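Local coordinates for protein beta-glucoside phosphorylase BglX (PDB 5VQE) that probably breaks down beta-glucosides with phosphate as a glycoside hydrolase family 3 member, and binds 2-deoxy-2-fluoro-glucose in its pocket, at residues A90-R95 / T191-P196; E130-E135 / K177-G182; V141-E146 / A235-S240. All blocks are in the same frame, centred on the assembly; numbering follows the deposited sequence.

Along the chain, residues 90-95 come first, at the end of strand 88-91. Helix 122-138 and strand 143-144 follow, then helix 169-184. Interaction 2 pairs these two helices and closes the shortest loop. The chain goes on to strand 191-195, where interaction 1 closes a longer loop, with interaction 2 nested inside it. Interaction 3 starts at 141-146, inside both loops, and ends at 235-240, so it crosses the other two. Together they tie strands of the TIM-barrel domain that are not next to each other in the chain, and two outer helices. Interactions 1 and 3 both touch the bound sugar. Tyr179 joins interaction 2 to the others, through Leu93 O and Thr144 OG1.

Interaction 1: residues A90-R95 / T191-P196; sequences ACNLER and TIKHFP. With G2F (2-deoxy-2-fluoro-alpha-D-glucopyranose), chain B.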
ATOM      1  N   ALA A  90       4.859 -12.520   5.002  1.00 10.50           N
ATOM      2  CA  ALA A  90       4.656 -11.153   4.553  1.00 12.21           C
ATOM      3  C   ALA A  90       3.218 -10.691   4.774  1.00 11.56           C
ATOM      4  O   ALA A  90       2.299 -11.492   4.965  1.00 10.64           O
ATOM      5  CB  ALA A  90       5.015 -11.024   3.071  1.00 13.20           C
ATOM      6  N   CYS A  91       3.046  -9.370   4.752  1.00 10.26           N
ATOM      7  CA  CYS A  91       1.738  -8.743   4.886  1.00 11.08           C
ATOM      8  C   CYS A  91       1.814  -7.336   4.294  1.00 11.02           C
ATOM      9  O   CYS A  91       2.847  -6.664   4.415  1.00 10.35           O
ATOM     10  CB  CYS A  91       1.304  -8.695   6.363  1.00 12.18           C
ATOM     11  SG  CYS A  91      -0.474  -8.422   6.645  1.00 13.59           S
ATOM     12  N   ASN A  92       0.717  -6.896   3.665  1.00 10.44           N
ATOM     13  CA  ASN A  92       0.586  -5.531   3.151  1.00 10.25           C
ATOM     14  C   ASN A  92       0.156  -4.599   4.289  1.00 11.96           C
ATOM     15  O   ASN A  92      -0.955  -4.066   4.313  1.00 13.57           O
ATOM     16  CB  ASN A  92      -0.433  -5.459   2.013  1.00 12.49           C
ATOM     17  CG  ASN A  92       0.058  -6.084   0.720  1.00 13.27           C
ATOM     18  OD1 ASN A  92      -0.610  -6.948   0.121  1.00 13.68           O
ATOM     19  ND2 ASN A  92       1.195  -5.620   0.254  1.00  7.39           N
ATOM     20  N   LEU A  93       1.071  -4.383   5.237  1.00 10.89           N
ATOM     21  CA  LEU A  93       0.784  -3.528   6.393  1.00 12.49           C
ATOM     22  C   LEU A  93       1.064  -2.077   6.006  1.00 12.36           C
ATOM     23  O   LEU A  93       2.091  -1.490   6.341  1.00 13.24           O
ATOM     24  CB  LEU A  93       1.598  -3.968   7.598  1.00 11.35           C
ATOM     25  CG  LEU A  93       1.254  -5.356   8.128  1.00 10.43           C
ATOM     26  CD1 LEU A  93       2.474  -5.979   8.784  1.00 10.83           C
ATOM     27  CD2 LEU A  93       0.082  -5.287   9.109  1.00 15.37           C
ATOM     28  N   GLU A  94       0.097  -1.488   5.304  1.00 10.85           N
ATOM     29  CA  GLU A  94       0.249  -0.193   4.656  1.00 12.98           C
ATOM     30  C   GLU A  94      -0.120   0.978   5.563  1.00 12.05           C
ATOM     31  O   GLU A  94       0.511   2.035   5.485  1.00 12.19           O
ATOM     32  CB  GLU A  94      -0.622  -0.170   3.396  1.00 15.90           C
ATOM     33  CG  GLU A  94      -0.525   1.072   2.549  1.00 13.01           C
ATOM     34  CD  GLU A  94      -1.516   1.030   1.401  1.00 22.25           C
ATOM     35  OE1 GLU A  94      -2.646   1.549   1.563  1.00 17.91           O
ATOM     36  OE2 GLU A  94      -1.178   0.439   0.353  1.00 17.61           O
ATOM     37  N   ARG A  95      -1.128   0.807   6.423  1.00 11.17           N
ATOM     38  CA  ARG A  95      -1.737   1.910   7.160  1.00 11.76           C
ATOM     39  C   ARG A  95      -1.769   1.656   8.661  1.00 12.58           C
ATOM     40  O   ARG A  95      -2.508   2.343   9.388  1.00 12.89           O
ATOM     41  CB  ARG A  95      -3.153   2.161   6.644  1.00 11.22           C
ATOM     42  CG  ARG A  95      -3.180   2.291   5.143  1.00 14.38           C
ATOM     43  CD  ARG A  95      -4.495   2.800   4.628  1.00 16.86           C
ATOM     44  NE  ARG A  95      -4.455   2.879   3.175  1.00 15.65           N
ATOM     45  CZ  ARG A  95      -5.325   3.547   2.429  1.00 20.18           C
ATOM     46  NH1 ARG A  95      -6.338   4.209   2.990  1.00 15.90           N
ATOM     47  NH2 ARG A  95      -5.173   3.546   1.111  1.00 16.38           N
ATOM     48  N   THR A 191      10.059  -3.407   2.355  1.00  9.55           N
ATOM     49  CA  THR A 191      10.014  -3.609   0.907  1.00  9.39           C
ATOM     50  C   THR A 191       9.723  -2.270   0.255  1.00 11.15           C
ATOM     51  O   THR A 191       8.610  -1.757   0.392  1.00 13.47           O
ATOM     52  CB  THR A 191       8.914  -4.599   0.523  1.00 10.59           C
ATOM     53  OG1 THR A 191       8.984  -5.750   1.366  1.00 10.69           O
ATOM     54  CG2 THR A 191       9.033  -5.026  -0.956  1.00 11.51           C
ATOM     55  N   ILE A 192      10.680  -1.714  -0.477  1.00 11.07           N
ATOM     56  CA  ILE A 192      10.378  -0.522  -1.264  1.00 11.05           C
ATOM     57  C   ILE A 192       9.723  -0.938  -2.575  1.00  8.69           C
ATOM     58  O   ILE A 192      10.194  -1.858  -3.257  1.00 10.37           O
ATOM     59  CB  ILE A 192      11.639   0.329  -1.493  1.00  9.71           C
ATOM     60  CG1 ILE A 192      12.804  -0.499  -2.058  1.00 10.79           C
ATOM     61  CG2 ILE A 192      12.023   1.037  -0.193  1.00 10.67           C
ATOM     62  CD1 ILE A 192      14.061   0.345  -2.361  1.00 14.26           C
ATOM     63  N   LYS A 193       8.618  -0.269  -2.915  1.00 10.45           N
ATOM     64  CA  LYS A 193       7.797  -0.582  -4.082  1.00 11.36           C
ATOM     65  C   LYS A 193       7.186   0.720  -4.583  1.00 10.88           C
ATOM     66  O   LYS A 193       7.126   1.704  -3.842  1.00  8.74           O
ATOM     67  CB  LYS A 193       6.714  -1.621  -3.733  1.00 10.66           C
ATOM     68  CG  LYS A 193       5.637  -1.140  -2.755  1.00  9.67           C
ATOM     69  CD  LYS A 193       4.707  -2.288  -2.351  1.00 11.20           C
ATOM     70  CE  LYS A 193       3.477  -1.797  -1.610  1.00 10.73           C
ATOM     71  NZ  LYS A 193       2.638  -2.905  -1.047  1.00 11.96           N
ATOM     72  N   HIS A 194       6.731   0.758  -5.842  1.00 10.46           N
ATOM     73  CA  HIS A 194       6.724  -0.321  -6.831  1.00 13.54           C
ATOM     74  C   HIS A 194       7.731  -0.009  -7.951  1.00 11.88           C
ATOM     75  O   HIS A 194       7.524   0.914  -8.728  1.00 10.14           O
ATOM     76  CB  HIS A 194       5.329  -0.473  -7.447  1.00  9.30           C
ATOM     77  CG  HIS A 194       4.235  -0.704  -6.446  1.00 12.21           C
ATOM     78  ND1 HIS A 194       3.553   0.329  -5.836  1.00 11.79           N
ATOM     79  CD2 HIS A 194       3.689  -1.847  -5.968  1.00 12.52           C
ATOM     80  CE1 HIS A 194       2.641  -0.169  -5.016  1.00 11.79           C
ATOM     81  NE2 HIS A 194       2.698  -1.487  -5.081  1.00 12.05           N
ATOM     82  N   PHE A 195       8.804  -0.755  -8.026  1.00  9.46           N
ATOM     83  CA  PHE A 195       9.877  -0.431  -8.958  1.00 10.83           C
ATOM     84  C   PHE A 195       9.488  -0.866 -10.371  1.00 12.08           C
ATOM     85  O   PHE A 195       8.949  -1.962 -10.556  1.00 10.93           O
ATOM     86  CB  PHE A 195      11.158  -1.122  -8.510  1.00  9.42           C
ATOM     87  CG  PHE A 195      12.298  -1.022  -9.490  1.00 11.37           C
ATOM     88  CD1 PHE A 195      12.530  -2.033 -10.401  1.00 11.00           C
ATOM     89  CD2 PHE A 195      13.170   0.061  -9.457  1.00 11.44           C
ATOM     90  CE1 PHE A 195      13.581  -1.953 -11.294  1.00 13.17           C
ATOM     91  CE2 PHE A 195      14.223   0.143 -10.354  1.00 12.09           C
ATOM     92  CZ  PHE A 195      14.421  -0.864 -11.270  1.00 10.21           C
ATOM     93  N   PRO A 196       9.779  -0.054 -11.405  1.00  8.59           N
ATOM     94  CA  PRO A 196      10.575   1.173 -11.487  1.00  9.29           C
ATOM     95  C   PRO A 196       9.846   2.477 -11.177  1.00 13.64           C
ATOM     96  O   PRO A 196      10.436   3.541 -11.378  1.00 13.76           O
ATOM     97  CB  PRO A 196      11.036   1.165 -12.949  1.00 11.95           C
ATOM     98  CG  PRO A 196       9.896   0.589 -13.662  1.00 11.46           C
ATOM     99  CD  PRO A 196       9.430  -0.538 -12.749  1.00 12.77           C
TER
HETATM  100  C1  G2F B 601       1.143  -6.378  -6.049  1.00 13.43           C
HETATM  101  C2  G2F B 601       0.883  -4.922  -5.543  1.00 16.96           C
HETATM  102  C3  G2F B 601       1.764  -4.689  -4.280  1.00 11.41           C
HETATM  103  C4  G2F B 601       1.445  -5.805  -3.238  1.00 13.57           C
HETATM  104  C5  G2F B 601       1.721  -7.194  -3.909  1.00 12.95           C
HETATM  105  C6  G2F B 601       1.345  -8.376  -2.929  1.00 13.96           C
HETATM  106  O3  G2F B 601       1.356  -3.481  -3.695  1.00 11.73           O
HETATM  107  O4  G2F B 601       2.364  -5.672  -2.187  1.00  9.24           O
HETATM  108  O5  G2F B 601       0.873  -7.319  -5.039  1.00 12.31           O
HETATM  109  O6  G2F B 601       0.038  -8.173  -2.472  1.00 14.50           O
HETATM  110  F2  G2F B 601       1.237  -4.031  -6.494  1.00 13.36           F
HETATM  111  O   HOH W   1       0.126  -1.884   0.106  1.00 13.22           O
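Lys193 and Asn92 meet beside O4 of the bound fluoroglucose, where two strands of the TIM-barrel domain run out into the sugar pocket. The segments bury little surface against each other, but both bind the sugar, through Asn92, Lys193 and His194. The side chains of Asn92 and Lys193 cross at about a right angle. The chain of Lys193 is extended beyond CG and reaches the sugar, where Lys193 NZ donates hydrogen bonds to O3 and O4, each 3.0 Å. NZ also bonds to Tyr145 O and forms a salt bridge with Glu146, outside the two segments. A water accepts from Lys193 NZ at 2.9 Å and donates to Glu94 OE2 at 2.7 Å. These partners surround NZ and fix its position. The amide end of Asn92 lies near Lys193 NZ and sugar O4 and O6, but it is probably turned over in the model, so its bonding is doubtful. Glu94 OE2 also pairs with Arg163. Arg95 NE forms a salt bridge with Glu94 OE1 at 2.8 Å, in the guanidinium plane and on the anti lone pair. The sequence Lys193-His194 is consistent with the Lys-His motif of family 3 enzymes, with a cis peptide before His194. Lys193 CG sits 3.7 Å above one face of the His194 imidazole. Asp150 OD2 bonds to His194 ND1. His194 NE2 and sugar O3 are hydrogen-bonded at 2.8 Å, nearly straight at 168° and near the ring plane.

Interaction 2: residues E130-E135 / K177-G182; sequences EVCASE and KAYCRG
Tyr179 and Gly182 bring helix 169-184 against helix 122-138, two helices of the TIM-barrel domain that each precede a barrel strand. The short segments run in nearly the same direction, with a crossing angle of -28° and axes 8.8 Å apart. Tyr179 comes first. Its first torsion (chi1 177°) turns CG away from the backbone N, and the ring end reaches Cys132. Cys132 SG lies 3.8 Å from Tyr179 CE2 and 3.7 Å from Tyr179 OH. The sulfur approaches the ring obliquely, in a sulfur-aromatic contact. Arg181 forms a salt bridge with Glu122 of the partner helix. Gly182 follows. Lacking a side chain, it comes so close that its CA is 4.3 Å from Glu130 CA. Glu130 CG rests on Gly182 CA at 3.7 Å, while its carboxylate goes on to Lys185 and Trp186. Ala133 CB borders Gly182 O more loosely. Helix 378-391 packs on Glu130 and Val131, while the Tyr179 hydroxyl is fixed by bonds to Leu93 O, in the loop after strand 88-91, and to Thr144 OG1, in strand 143-144.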
ATOM      1  N   GLU A 130       6.065   1.698  13.227  1.00 10.57           N
ATOM      2  CA  GLU A 130       6.031   0.965  14.488  1.00 13.89           C
ATOM      3  C   GLU A 130       4.721   0.205  14.656  1.00 10.83           C
ATOM      4  O   GLU A 130       4.720  -0.959  15.065  1.00 12.61           O
ATOM      5  CB  GLU A 130       6.247   1.914  15.674  1.00 11.83           C
ATOM      6  CG  GLU A 130       7.677   2.339  15.864  1.00 14.75           C
ATOM      7  CD  GLU A 130       8.027   2.608  17.324  1.00 21.43           C
ATOM      8  OE1 GLU A 130       7.763   1.738  18.175  1.00 21.26           O
ATOM      9  OE2 GLU A 130       8.583   3.683  17.613  1.00 22.24           O
ATOM     10  N   VAL A 131       3.586   0.841  14.360  1.00 10.79           N
ATOM     11  CA  VAL A 131       2.312   0.140  14.522  1.00 13.54           C
ATOM     12  C   VAL A 131       2.254  -1.056  13.587  1.00 12.18           C
ATOM     13  O   VAL A 131       1.857  -2.160  13.981  1.00 11.14           O
ATOM     14  CB  VAL A 131       1.119   1.083  14.290  1.00 12.79           C
ATOM     15  CG1 VAL A 131      -0.199   0.305  14.393  1.00 11.43           C
ATOM     16  CG2 VAL A 131       1.139   2.216  15.292  1.00 15.04           C
ATOM     17  N   CYS A 132       2.640  -0.854  12.327  1.00 13.04           N
ATOM     18  CA  CYS A 132       2.600  -1.953  11.370  1.00 11.72           C
ATOM     19  C   CYS A 132       3.436  -3.127  11.859  1.00 10.89           C
ATOM     20  O   CYS A 132       2.972  -4.273  11.890  1.00 10.29           O
ATOM     21  CB  CYS A 132       3.106  -1.490  10.006  1.00  9.69           C
ATOM     22  SG  CYS A 132       2.144  -0.185   9.201  1.00 13.69           S
ATOM     23  N   ALA A 133       4.682  -2.859  12.231  1.00 10.52           N
ATOM     24  CA  ALA A 133       5.603  -3.922  12.592  1.00  9.45           C
ATOM     25  C   ALA A 133       5.309  -4.466  13.983  1.00 14.14           C
ATOM     26  O   ALA A 133       5.427  -5.677  14.217  1.00 12.57           O
ATOM     27  CB  ALA A 133       7.037  -3.408  12.496  1.00 10.63           C
ATOM     28  N   SER A 134       4.925  -3.592  14.915  1.00 11.55           N
ATOM     29  CA  SER A 134       4.587  -4.051  16.257  1.00 12.78           C
ATOM     30  C   SER A 134       3.408  -5.011  16.220  1.00 12.72           C
ATOM     31  O   SER A 134       3.461  -6.103  16.801  1.00 12.76           O
ATOM     32  CB  SER A 134       4.281  -2.857  17.162  1.00 14.49           C
ATOM     33  OG  SER A 134       3.918  -3.305  18.451  1.00 20.69           O
ATOM     34  N   GLU A 135       2.329  -4.624  15.537  1.00 12.91           N
ATOM     35  CA  GLU A 135       1.145  -5.480  15.487  1.00 12.08           C
ATOM     36  C   GLU A 135       1.372  -6.685  14.582  1.00 15.61           C
ATOM     37  O   GLU A 135       0.968  -7.805  14.914  1.00 11.93           O
ATOM     38  CB  GLU A 135      -0.059  -4.648  15.043  1.00 13.47           C
ATOM     39  CG  GLU A 135      -0.318  -3.484  16.007  1.00 12.43           C
ATOM     40  CD  GLU A 135      -1.676  -2.846  15.851  1.00 14.69           C
ATOM     41  OE1 GLU A 135      -2.364  -3.136  14.850  1.00 13.81           O
ATOM     42  OE2 GLU A 135      -2.062  -2.058  16.747  1.00 13.38           O
ATOM     43  N   LYS A 177      12.029   6.601   4.825  1.00 10.82           N
ATOM     44  CA  LYS A 177      13.118   6.218   5.721  1.00 14.64           C
ATOM     45  C   LYS A 177      12.623   6.077   7.155  1.00 14.07           C
ATOM     46  O   LYS A 177      13.042   5.166   7.883  1.00 13.00           O
ATOM     47  CB  LYS A 177      14.241   7.251   5.668  1.00 16.25           C
ATOM     48  CG  LYS A 177      15.100   7.237   4.416  1.00 15.81           C
ATOM     49  CD  LYS A 177      16.231   8.251   4.613  1.00 19.38           C
ATOM     50  CE  LYS A 177      17.154   8.372   3.428  1.00 30.50           C
ATOM     51  NZ  LYS A 177      18.173   9.445   3.677  1.00 37.52           N
ATOM     52  N   ALA A 178      11.746   6.988   7.578  1.00 14.40           N
ATOM     53  CA  ALA A 178      11.177   6.933   8.920  1.00 12.61           C
ATOM     54  C   ALA A 178      10.278   5.715   9.102  1.00 13.86           C
ATOM     55  O   ALA A 178      10.324   5.056  10.150  1.00 12.83           O
ATOM     56  CB  ALA A 178      10.399   8.210   9.210  1.00 13.02           C
ATOM     57  N   TYR A 179       9.433   5.413   8.112  1.00 13.42           N
ATOM     58  CA  TYR A 179       8.635   4.194   8.177  1.00 11.95           C
ATOM     59  C   TYR A 179       9.544   2.993   8.397  1.00 12.04           C
ATOM     60  O   TYR A 179       9.289   2.147   9.265  1.00 11.85           O
ATOM     61  CB  TYR A 179       7.803   4.029   6.897  1.00 11.85           C
ATOM     62  CG  TYR A 179       6.989   2.742   6.841  1.00 11.81           C
ATOM     63  CD1 TYR A 179       7.574   1.547   6.440  1.00 10.39           C
ATOM     64  CD2 TYR A 179       5.638   2.723   7.186  1.00 14.02           C
ATOM     65  CE1 TYR A 179       6.846   0.366   6.383  1.00 14.20           C
ATOM     66  CE2 TYR A 179       4.898   1.534   7.135  1.00 13.22           C
ATOM     67  CZ  TYR A 179       5.514   0.364   6.733  1.00 14.58           C
ATOM     68  OH  TYR A 179       4.818  -0.825   6.671  1.00 11.46           O
ATOM     69  N   CYS A 180      10.632   2.919   7.631  1.00 11.93           N
ATOM     70  CA  CYS A 180      11.556   1.802   7.780  1.00 12.70           C
ATOM     71  C   CYS A 180      12.194   1.791   9.162  1.00 13.56           C
ATOM     72  O   CYS A 180      12.422   0.720   9.737  1.00 10.47           O
ATOM     73  CB  CYS A 180      12.634   1.857   6.703  1.00 11.99           C
ATOM     74  SG  CYS A 180      12.017   1.548   5.015  1.00 13.34           S
ATOM     75  N   ARG A 181      12.515   2.966   9.707  1.00 13.95           N
ATOM     76  CA  ARG A 181      13.071   2.993  11.057  1.00 16.37           C
ATOM     77  C   ARG A 181      12.117   2.343  12.044  1.00 15.48           C
ATOM     78  O   ARG A 181      12.537   1.555  12.900  1.00 13.76           O
ATOM     79  CB  ARG A 181      13.382   4.424  11.493  1.00 19.36           C
ATOM     80  CG  ARG A 181      14.692   4.969  10.962  1.00 25.15           C
ATOM     81  CD  ARG A 181      15.180   6.165  11.799  1.00 26.82           C
ATOM     82  NE  ARG A 181      14.215   7.264  11.854  1.00 29.76           N
ATOM     83  CZ  ARG A 181      14.045   8.165  10.889  1.00 25.80           C
ATOM     84  NH1 ARG A 181      14.761   8.100   9.775  1.00 28.19           N
ATOM     85  NH2 ARG A 181      13.151   9.131  11.033  1.00 34.22           N
ATOM     86  N   GLY A 182      10.824   2.667  11.937  1.00 13.03           N
ATOM     87  CA  GLY A 182       9.844   2.090  12.839  1.00 13.86           C
ATOM     88  C   GLY A 182       9.737   0.585  12.701  1.00 13.99           C
ATOM     89  O   GLY A 182       9.536  -0.123  13.689  1.00 15.25           O
TER

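Interaction 3: residues V141-E146 / A235-S240; sequences VNWTYE and AETLMS. With G2F (2-deoxy-2-fluoro-alpha-D-glucopyranose), chain B.
Trp143 and Tyr145 meet Thr237 and Met239 in a buried side-chain contact of the TIM-barrel domain, between strand 143-144 with the turn after it and strand 237-244, beside the sugar pocket. One hydrogen bond and one CH-pi contact carry it. Trp143 NE1 donates to Thr237 OG1 at 3.0 Å, with an angle of 155°. The oxygen lies at the edge of the indole, 13° out of its plane. Thr237 OG1 is also hydrogen-bonded to Thr190 O and Thr191 OG1. Thr237 CG2 comes up beside the same nitrogen, at 3.6 Å from Trp143 NE1. Two residues on, Tyr145 turns its ring so that CE1 stands 3.6 Å above the centre of the Trp143 face. The indole edge at CZ2 in turn lies in the plane of the tyrosine ring. Met239 crosses Tyr145 at about a right angle. Its chain runs out straight and bends at the last torsion (chi3 -74°), which sets the methyl over the phenol face. Met239 CE is 3.8 Å from the ring centroid of Tyr145. The end of Met239 touches both the tyrosine and the sugar: Met239 SD is 3.7 Å from sugar C3, and Met239 CE is 3.5 Å from sugar O4.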
ATOM      1  N   VAL A 141       4.256 -12.054  11.546  1.00 15.39           N
ATOM      2  CA  VAL A 141       4.714 -11.408  10.325  1.00 13.16           C
ATOM      3  C   VAL A 141       6.143 -10.924  10.519  1.00 13.99           C
ATOM      4  O   VAL A 141       6.471 -10.280  11.528  1.00 11.19           O
ATOM      5  CB  VAL A 141       3.777 -10.250   9.946  1.00 12.78           C
ATOM      6  CG1 VAL A 141       4.347  -9.451   8.778  1.00 14.57           C
ATOM      7  CG2 VAL A 141       2.405 -10.775   9.598  1.00 13.57           C
ATOM      8  N   ASN A 142       7.007 -11.224   9.546  1.00 14.11           N
ATOM      9  CA  ASN A 142       8.391 -10.765   9.587  1.00 11.57           C
ATOM     10  C   ASN A 142       8.792  -9.985   8.340  1.00 12.18           C
ATOM     11  O   ASN A 142       9.979  -9.680   8.173  1.00 11.22           O
ATOM     12  CB  ASN A 142       9.345 -11.947   9.807  1.00 12.66           C
ATOM     13  CG  ASN A 142       9.163 -13.069   8.801  1.00 13.75           C
ATOM     14  OD1 ASN A 142       8.947 -12.842   7.607  1.00 11.08           O
ATOM     15  ND2 ASN A 142       9.271 -14.306   9.286  1.00 13.96           N
ATOM     16  N   TRP A 143       7.836  -9.616   7.490  1.00  9.90           N
ATOM     17  CA  TRP A 143       8.123  -8.960   6.216  1.00 12.51           C
ATOM     18  C   TRP A 143       6.918  -8.100   5.856  1.00 11.02           C
ATOM     19  O   TRP A 143       5.839  -8.636   5.612  1.00 11.81           O
ATOM     20  CB  TRP A 143       8.386 -10.009   5.139  1.00 13.14           C
ATOM     21  CG  TRP A 143       8.938  -9.517   3.836  1.00 12.60           C
ATOM     22  CD1 TRP A 143       9.398  -8.262   3.539  1.00 11.73           C
ATOM     23  CD2 TRP A 143       9.100 -10.296   2.649  1.00 12.09           C
ATOM     24  NE1 TRP A 143       9.835  -8.219   2.230  1.00 13.22           N
ATOM     25  CE2 TRP A 143       9.661  -9.458   1.668  1.00 11.55           C
ATOM     26  CE3 TRP A 143       8.825 -11.627   2.321  1.00 11.85           C
ATOM     27  CZ2 TRP A 143       9.943  -9.912   0.376  1.00 13.77           C
ATOM     28  CZ3 TRP A 143       9.098 -12.067   1.041  1.00 12.36           C
ATOM     29  CH2 TRP A 143       9.665 -11.218   0.092  1.00 10.70           C
ATOM     30  N   THR A 144       7.079  -6.783   5.833  1.00  8.79           N
ATOM     31  CA  THR A 144       6.016  -5.903   5.366  1.00 10.60           C
ATOM     32  C   THR A 144       6.352  -5.448   3.956  1.00 11.86           C
ATOM     33  O   THR A 144       7.489  -5.046   3.682  1.00  9.24           O
ATOM     34  CB  THR A 144       5.795  -4.699   6.283  1.00  9.68           C
ATOM     35  OG1 THR A 144       4.662  -3.965   5.812  1.00  9.77           O
ATOM     36  CG2 THR A 144       6.995  -3.769   6.325  1.00 10.11           C
ATOM     37  N   TYR A 145       5.378  -5.572   3.058  1.00 10.08           N
ATOM     38  CA  TYR A 145       5.543  -5.160   1.670  1.00  8.90           C
ATOM     39  C   TYR A 145       5.380  -3.647   1.563  1.00  9.41           C
ATOM     40  O   TYR A 145       4.528  -3.158   0.819  1.00 11.26           O
ATOM     41  CB  TYR A 145       4.521  -5.868   0.777  1.00 11.68           C
ATOM     42  CG  TYR A 145       4.775  -7.325   0.467  1.00 10.84           C
ATOM     43  CD1 TYR A 145       6.063  -7.847   0.403  1.00 11.34           C
ATOM     44  CD2 TYR A 145       3.710  -8.175   0.183  1.00 12.62           C
ATOM     45  CE1 TYR A 145       6.278  -9.175   0.080  1.00 11.73           C
ATOM     46  CE2 TYR A 145       3.919  -9.499  -0.144  1.00 13.69           C
ATOM     47  CZ  TYR A 145       5.197  -9.995  -0.199  1.00 12.42           C
ATOM     48  OH  TYR A 145       5.378 -11.324  -0.529  1.00 14.54           O
ATOM     49  N   GLU A 146       6.155  -2.907   2.346  1.00 10.54           N
ATOM     50  CA  GLU A 146       6.078  -1.455   2.416  1.00 11.66           C
ATOM     51  C   GLU A 146       7.450  -0.943   2.833  1.00 10.57           C
ATOM     52  O   GLU A 146       8.228  -1.682   3.442  1.00  9.58           O
ATOM     53  CB  GLU A 146       5.023  -0.998   3.430  1.00 10.20           C
ATOM     54  CG  GLU A 146       3.729  -1.805   3.481  1.00 12.24           C
ATOM     55  CD  GLU A 146       2.760  -1.517   2.351  1.00 13.84           C
ATOM     56  OE1 GLU A 146       2.860  -0.447   1.709  1.00 14.12           O
ATOM     57  OE2 GLU A 146       1.875  -2.376   2.114  1.00 13.96           O
ATOM     58  N   ALA A 235      17.403  -0.480   2.867  1.00 13.01           N
ATOM     59  CA  ALA A 235      16.220  -1.230   2.478  1.00 14.85           C
ATOM     60  C   ALA A 235      16.570  -2.692   2.225  1.00 12.52           C
ATOM     61  O   ALA A 235      17.493  -3.003   1.465  1.00 13.88           O
ATOM     62  CB  ALA A 235      15.605  -0.603   1.232  1.00 11.34           C
ATOM     63  N   GLU A 236      15.833  -3.592   2.882  1.00 11.14           N
ATOM     64  CA  GLU A 236      16.184  -5.006   2.846  1.00 10.91           C
ATOM     65  C   GLU A 236      15.701  -5.674   1.568  1.00 10.33           C
ATOM     66  O   GLU A 236      16.419  -6.499   0.993  1.00 10.22           O
ATOM     67  CB  GLU A 236      15.610  -5.728   4.057  1.00 10.81           C
ATOM     68  CG  GLU A 236      16.165  -5.235   5.385  1.00 13.46           C
ATOM     69  CD  GLU A 236      15.393  -4.077   5.971  1.00 19.86           C
ATOM     70  OE1 GLU A 236      14.438  -3.582   5.324  1.00 17.81           O
ATOM     71  OE2 GLU A 236      15.750  -3.657   7.093  1.00 21.20           O
ATOM     72  N   THR A 237      14.495  -5.336   1.114  1.00  8.64           N
ATOM     73  CA  THR A 237      13.906  -5.973  -0.049  1.00 10.29           C
ATOM     74  C   THR A 237      13.276  -4.901  -0.926  1.00 10.98           C
ATOM     75  O   THR A 237      13.016  -3.776  -0.482  1.00  9.95           O
ATOM     76  CB  THR A 237      12.857  -7.035   0.331  1.00 10.11           C
ATOM     77  OG1 THR A 237      11.608  -6.410   0.671  1.00 10.73           O
ATOM     78  CG2 THR A 237      13.335  -7.908   1.507  1.00 11.82           C
ATOM     79  N   LEU A 238      13.050  -5.270  -2.184  1.00  7.87           N
ATOM     80  CA  LEU A 238      12.485  -4.390  -3.193  1.00  9.55           C
ATOM     81  C   LEU A 238      11.506  -5.192  -4.037  1.00  8.43           C
ATOM     82  O   LEU A 238      11.759  -6.359  -4.356  1.00  8.40           O
ATOM     83  CB  LEU A 238      13.594  -3.783  -4.060  1.00  8.97           C
ATOM     84  CG  LEU A 238      13.208  -2.943  -5.277  1.00 10.12           C
ATOM     85  CD1 LEU A 238      14.237  -1.854  -5.488  1.00 12.36           C
ATOM     86  CD2 LEU A 238      13.095  -3.808  -6.527  1.00 10.89           C
ATOM     87  N   MET A 239      10.391  -4.575  -4.393  1.00  8.29           N
ATOM     88  CA  MET A 239       9.365  -5.237  -5.190  1.00  8.50           C
ATOM     89  C   MET A 239       9.390  -4.678  -6.605  1.00  9.66           C
ATOM     90  O   MET A 239       9.144  -3.483  -6.816  1.00 10.95           O
ATOM     91  CB  MET A 239       7.979  -5.074  -4.569  1.00  8.79           C
ATOM     92  CG  MET A 239       6.897  -5.831  -5.331  1.00 10.72           C
ATOM     93  SD  MET A 239       5.277  -5.772  -4.552  1.00 13.42           S
ATOM     94  CE  MET A 239       5.506  -6.887  -3.190  1.00 11.92           C
ATOM     95  N   SER A 240       9.689  -5.545  -7.565  1.00  8.91           N
ATOM     96  CA  SER A 240       9.712  -5.184  -8.978  1.00 11.20           C
ATOM     97  C   SER A 240       8.338  -5.445  -9.584  1.00  9.33           C
ATOM     98  O   SER A 240       7.868  -6.588  -9.612  1.00 10.48           O
ATOM     99  CB  SER A 240      10.797  -5.979  -9.707  1.00 11.21           C
ATOM    100  OG  SER A 240      10.938  -5.534 -11.054  1.00 11.92           O
TER
HETATM  101  C1  G2F B 601       1.143  -6.378  -6.049  1.00 13.43           C
HETATM  102  C2  G2F B 601       0.883  -4.922  -5.543  1.00 16.96           C
HETATM  103  C3  G2F B 601       1.764  -4.689  -4.280  1.00 11.41           C
HETATM  104  C4  G2F B 601       1.445  -5.805  -3.238  1.00 13.57           C
HETATM  105  C5  G2F B 601       1.721  -7.194  -3.909  1.00 12.95           C
HETATM  106  C6  G2F B 601       1.345  -8.376  -2.929  1.00 13.96           C
HETATM  107  O3  G2F B 601       1.356  -3.481  -3.695  1.00 11.73           O
HETATM  108  O4  G2F B 601       2.364  -5.672  -2.187  1.00  9.24           O
HETATM  109  O5  G2F B 601       0.873  -7.319  -5.039  1.00 12.31           O
HETATM  110  O6  G2F B 601       0.038  -8.173  -2.472  1.00 14.50           O
HETATM  111  F2  G2F B 601       1.237  -4.031  -6.494  1.00 13.36           F